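PDB 6ABX: citrate synthase from Metallosphaera sedula, which probably catalyses the condensation of oxaloacetate with acetyl-CoA and water to give citrate and CoA, a step of the tricarboxylic acid cycle. Local coordinates for residues I74-D77 against I78-F81; E278-R281 against L282-A286. All coordinates share one frame; numbering follows the deposited sequence.

Interaction 1: residues I74-D77 against I78-F81; sequences ISED and ISTF
Ser75 caps the start of helix 76-85. Its OG accepts a hydrogen bond from Ile78 N at 3.2 Å, the N-cap bond. With chi1 at 67°, OG sits between the backbone N and the carbonyl carbon and turns toward that amide. Ser75 OG is also hydrogen-bonded to Glu105 OE1.

The helical bonds follow. Ser79 N reaches Ser75 O at 2.9 Å, nearly straight at 168°. Thr80 N donates to Glu76 O at 2.8 Å, and Phe81 N donates to Asp77 O.

Two waters add polar links. Water 1 donates to Ile74 O and hydrogen-bonds Ser79 OG at 2.7 Å. Water 2 joins Ser79 OG and Thr80 OG1 and donates to Glu76 OE1 at 3.2 Å. The Glu76 chain bends at chi2, which turns its carboxylate back alongside this first turn.

The apolar contact is small. Ile74 CD1 lies 3.9 Å from Ser79 CB and also meets the CG2 branch of Ile78.

Asp77 OD2 makes a salt bridge with Arg84 of the second subunit, and Phe81 packs on Leu104 of that subunit. Within the chain, Ile78 and Phe81 lean on helix 91-105, while Ile74 and Ser79 face helix 112-134.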
loop_
_atom_site.group_PDB
_atom_site.type_symbol
_atom_site.label_atom_id
_atom_site.label_comp_id
_atom_site.label_asym_id
_atom_site.label_seq_id
_atom_site.Cartn_x
_atom_site.Cartn_y
_atom_site.Cartn_z
ATOM N N ILE A 74 -2.030 -10.798 -20.213
ATOM C CA ILE A 74 -2.165 -9.430 -19.751
ATOM C C ILE A 74 -2.799 -8.566 -20.847
ATOM O O ILE A 74 -2.630 -8.820 -22.058
ATOM C CB ILE A 74 -0.814 -8.887 -19.268
ATOM C CG1 ILE A 74 0.266 -8.994 -20.346
ATOM C CG2 ILE A 74 -0.395 -9.582 -17.983
ATOM C CD1 ILE A 74 1.610 -8.365 -19.954
ATOM N N SER A 75 -3.416 -7.484 -20.399
ATOM C CA SER A 75 -4.100 -6.559 -21.311
ATOM C C SER A 75 -3.109 -5.846 -22.208
ATOM O O SER A 75 -1.923 -5.718 -21.909
ATOM C CB SER A 75 -4.949 -5.574 -20.562
ATOM O OG SER A 75 -4.159 -4.674 -19.784
ATOM N N GLU A 76 -3.631 -5.372 -23.351
ATOM C CA GLU A 76 -2.802 -4.574 -24.245
ATOM C C GLU A 76 -2.244 -3.320 -23.543
ATOM O O GLU A 76 -1.054 -2.955 -23.778
ATOM C CB GLU A 76 -3.616 -4.191 -25.495
ATOM C CG GLU A 76 -3.523 -5.254 -26.559
ATOM C CD GLU A 76 -2.191 -5.305 -27.290
ATOM O OE1 GLU A 76 -1.505 -4.257 -27.345
ATOM O OE2 GLU A 76 -1.853 -6.382 -27.824
ATOM N N ASP A 77 -3.064 -2.664 -22.712
ATOM C CA ASP A 77 -2.675 -1.468 -21.994
ATOM C C ASP A 77 -1.457 -1.784 -21.116
ATOM O O ASP A 77 -0.476 -1.010 -21.021
ATOM C CB ASP A 77 -3.819 -0.920 -21.153
ATOM C CG ASP A 77 -4.736 -0.006 -21.951
ATOM O OD1 ASP A 77 -4.604 0.014 -23.212
ATOM O OD2 ASP A 77 -5.567 0.669 -21.309
ATOM N N ILE A 78 -1.511 -2.958 -20.468
ATOM C CA ILE A 78 -0.462 -3.328 -19.492
ATOM C C ILE A 78 0.795 -3.715 -20.263
ATOM O O ILE A 78 1.842 -3.255 -19.918
ATOM C CB ILE A 78 -0.931 -4.399 -18.489
ATOM C CG1 ILE A 78 -1.869 -3.741 -17.471
ATOM C CG2 ILE A 78 0.228 -5.086 -17.798
ATOM C CD1 ILE A 78 -2.574 -4.701 -16.554
ATOM N N SER A 79 0.640 -4.520 -21.322
ATOM C CA SER A 79 1.798 -4.943 -22.048
ATOM C C SER A 79 2.472 -3.744 -22.701
ATOM O O SER A 79 3.698 -3.718 -22.720
ATOM C CB SER A 79 1.559 -6.060 -23.041
ATOM O OG SER A 79 0.584 -5.700 -24.006
ATOM N N THR A 80 1.695 -2.818 -23.288
ATOM C CA THR A 80 2.298 -1.620 -23.884
ATOM C C THR A 80 3.063 -0.806 -22.827
ATOM O O THR A 80 4.175 -0.353 -23.088
ATOM C CB THR A 80 1.303 -0.755 -24.668
ATOM O OG1 THR A 80 0.905 -1.592 -25.756
ATOM C CG2 THR A 80 1.924 0.534 -25.163
ATOM N N PHE A 81 2.464 -0.621 -21.647
ATOM C CA PHE A 81 3.102 0.072 -20.558
ATOM C C PHE A 81 4.448 -0.557 -20.176
ATOM O O PHE A 81 5.489 0.130 -19.961
ATOM C CB PHE A 81 2.172 0.178 -19.345
ATOM C CG PHE A 81 2.811 0.998 -18.244
ATOM C CD1 PHE A 81 2.742 2.380 -18.250
ATOM C CD2 PHE A 81 3.524 0.379 -17.218
ATOM C CE1 PHE A 81 3.340 3.128 -17.245
ATOM C CE2 PHE A 81 4.146 1.140 -16.222
ATOM C CZ PHE A 81 4.055 2.509 -16.242
HETATM O O HOH W 1 -1.127 -7.814 -24.242
HETATM O O HOH W 2 1.500 -4.365 -26.318
#

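Interaction 2: residues E278-R281 against L282-A286; sequences EIKR and LFEIA
Lys280 and Glu284 form an i to i+4 salt bridge on a regular alpha-helical turn near the start of helix 277-297. The side chains cross at an angle. Lys280 NZ lies 3.5 Å from Glu284 OE2, so the hydrogen bond within the pair is weak. Bends along the lysine chain at chi2, chi3 and chi4 bring NZ over to the carboxylate of the extended Glu284.

Four carbonyls of the first segment each accept a hydrogen bond from the amide four residues on. Leu282 N donates to Glu278 O, and Phe283 N donates to Ile279 O at 2.9 Å. Glu284 N donates to Lys280 O at 3.0 Å. Ile285 N donates to Arg281 O, and this bond is the straightest of the four, at 170°. The next bond of the series, Ala286 N to Leu282 O, continues the pattern.

Other polar groups are satisfied from outside the two segments: Ile279 N by Asn276 OD1, Glu278 OE2 by Tyr315 OH, and Arg281 NH2, weakly, by Glu229 O. A bend at chi3 of Arg281 carries its NH2 past Leu282 CD2, 4.1 Å away. Ile285 CD1 lies at the edge of the guanidinium, near its plane.

The aliphatic part of Glu278 lies alongside Leu282, pointing the same way. Glu278 CG is 4.0 Å from Leu282 CD1. Leu282, Ile285 and Ala286 pack on Phe225 of helix 220-228, and Ile279, Leu282 and Phe283 meet helix 310-316. Lys275 makes a cation-pi contact with the Phe283 ring.

Ile279 and Phe283 also point the same way. Ile279 CG2 touches Phe283 CE2 at 3.5 Å, and Ile279 O meets the ring edge in its plane, 3.2 Å from Phe283 CD2.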
loop_
_atom_site.group_PDB
_atom_site.type_symbol
_atom_site.label_atom_id
_atom_site.label_comp_id
_atom_site.label_asym_id
_atom_site.label_seq_id
_atom_site.Cartn_x
_atom_site.Cartn_y
_atom_site.Cartn_z
ATOM N N GLU A 278 30.530 -19.506 -14.845
ATOM C CA GLU A 278 30.260 -18.349 -13.979
ATOM C C GLU A 278 29.451 -18.795 -12.744
ATOM O O GLU A 278 29.794 -18.448 -11.615
ATOM C CB GLU A 278 29.577 -17.232 -14.774
ATOM C CG GLU A 278 29.093 -16.072 -13.923
ATOM C CD GLU A 278 28.219 -15.073 -14.658
ATOM O OE1 GLU A 278 27.749 -15.404 -15.750
ATOM O OE2 GLU A 278 28.024 -13.977 -14.149
ATOM N N ILE A 279 28.409 -19.604 -12.934
ATOM C CA ILE A 279 27.533 -19.942 -11.857
ATOM C C ILE A 279 28.269 -20.883 -10.893
ATOM O O ILE A 279 28.122 -20.803 -9.683
ATOM C CB ILE A 279 26.204 -20.521 -12.385
ATOM C CG1 ILE A 279 25.447 -19.515 -13.257
ATOM C CG2 ILE A 279 25.372 -21.059 -11.247
ATOM C CD1 ILE A 279 25.168 -18.163 -12.613
ATOM N N LYS A 280 29.063 -21.822 -11.436
ATOM C CA LYS A 280 29.792 -22.729 -10.572
ATOM C C LYS A 280 30.728 -21.935 -9.623
ATOM O O LYS A 280 30.804 -22.209 -8.437
ATOM C CB LYS A 280 30.616 -23.706 -11.415
ATOM C CG LYS A 280 31.265 -24.827 -10.614
ATOM C CD LYS A 280 31.361 -26.140 -11.371
ATOM C CE LYS A 280 31.174 -27.342 -10.468
ATOM N NZ LYS A 280 32.283 -27.450 -9.491
ATOM N N ARG A 281 31.430 -20.968 -10.194
ATOM C CA ARG A 281 32.355 -20.090 -9.507
ATOM C C ARG A 281 31.591 -19.334 -8.414
ATOM O O ARG A 281 32.010 -19.276 -7.240
ATOM C CB ARG A 281 32.965 -19.144 -10.536
ATOM C CG ARG A 281 33.962 -18.138 -9.988
ATOM C CD ARG A 281 34.817 -17.529 -11.092
ATOM N NE ARG A 281 34.043 -16.891 -12.154
ATOM C CZ ARG A 281 33.421 -15.699 -12.070
ATOM N NH1 ARG A 281 33.020 -15.111 -13.177
ATOM N NH2 ARG A 281 33.172 -15.099 -10.910
ATOM N N LEU A 282 30.442 -18.780 -8.792
ATOM C CA LEU A 282 29.664 -17.970 -7.866
ATOM C C LEU A 282 29.135 -18.805 -6.716
ATOM O O LEU A 282 29.081 -18.308 -5.561
ATOM C CB LEU A 282 28.537 -17.213 -8.582
ATOM C CG LEU A 282 28.946 -16.067 -9.499
ATOM C CD1 LEU A 282 27.721 -15.493 -10.193
ATOM C CD2 LEU A 282 29.638 -14.945 -8.750
ATOM N N PHE A 283 28.770 -20.065 -6.962
ATOM C CA PHE A 283 28.381 -20.941 -5.887
ATOM C C PHE A 283 29.557 -21.316 -4.972
ATOM O O PHE A 283 29.343 -21.447 -3.779
ATOM C CB PHE A 283 27.701 -22.210 -6.407
ATOM C CG PHE A 283 26.220 -22.017 -6.564
ATOM C CD1 PHE A 283 25.391 -22.168 -5.464
ATOM C CD2 PHE A 283 25.669 -21.657 -7.786
ATOM C CE1 PHE A 283 24.030 -21.961 -5.602
ATOM C CE2 PHE A 283 24.307 -21.436 -7.916
ATOM C CZ PHE A 283 23.496 -21.598 -6.817
ATOM N N GLU A 284 30.728 -21.577 -5.545
ATOM C CA GLU A 284 31.944 -21.853 -4.745
ATOM C C GLU A 284 32.187 -20.669 -3.803
ATOM O O GLU A 284 32.409 -20.876 -2.583
ATOM C CB GLU A 284 33.138 -22.102 -5.667
ATOM C CG GLU A 284 33.007 -23.404 -6.440
ATOM C CD GLU A 284 34.051 -23.688 -7.511
ATOM O OE1 GLU A 284 34.911 -22.814 -7.772
ATOM O OE2 GLU A 284 33.990 -24.792 -8.099
ATOM N N ILE A 285 32.125 -19.463 -4.371
ATOM C CA ILE A 285 32.276 -18.212 -3.588
ATOM C C ILE A 285 31.261 -18.175 -2.454
ATOM O O ILE A 285 31.603 -17.949 -1.281
ATOM C CB ILE A 285 32.213 -16.978 -4.489
ATOM C CG1 ILE A 285 33.425 -16.909 -5.411
ATOM C CG2 ILE A 285 32.023 -15.716 -3.660
ATOM C CD1 ILE A 285 33.312 -15.891 -6.487
ATOM N N ALA A 286 29.968 -18.392 -2.762
ATOM C CA ALA A 286 28.932 -18.289 -1.768
ATOM C C ALA A 286 29.149 -19.287 -0.612
ATOM O O ALA A 286 28.977 -18.981 0.579
ATOM C CB ALA A 286 27.584 -18.496 -2.457
#

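Interactions 1 and 2 come in series along the chain and share no helix. Interaction 1 lies at the start of helix 76-85, interaction 2 near the start of helix 277-297. Their centres are 37 Å apart, their nearest atoms are about 27 Å apart, and they do not touch. Each centre is 23 Å from the centre of the chain. Both belong to the mainly helical citrate synthase fold. Interaction 1 reaches the second subunit, so it takes part in the dimer interface. Interaction 2 touches no other chain of the assembly. It lies nearer the acetyl-CoA site, whereas interaction 1 is away from the annotated sites.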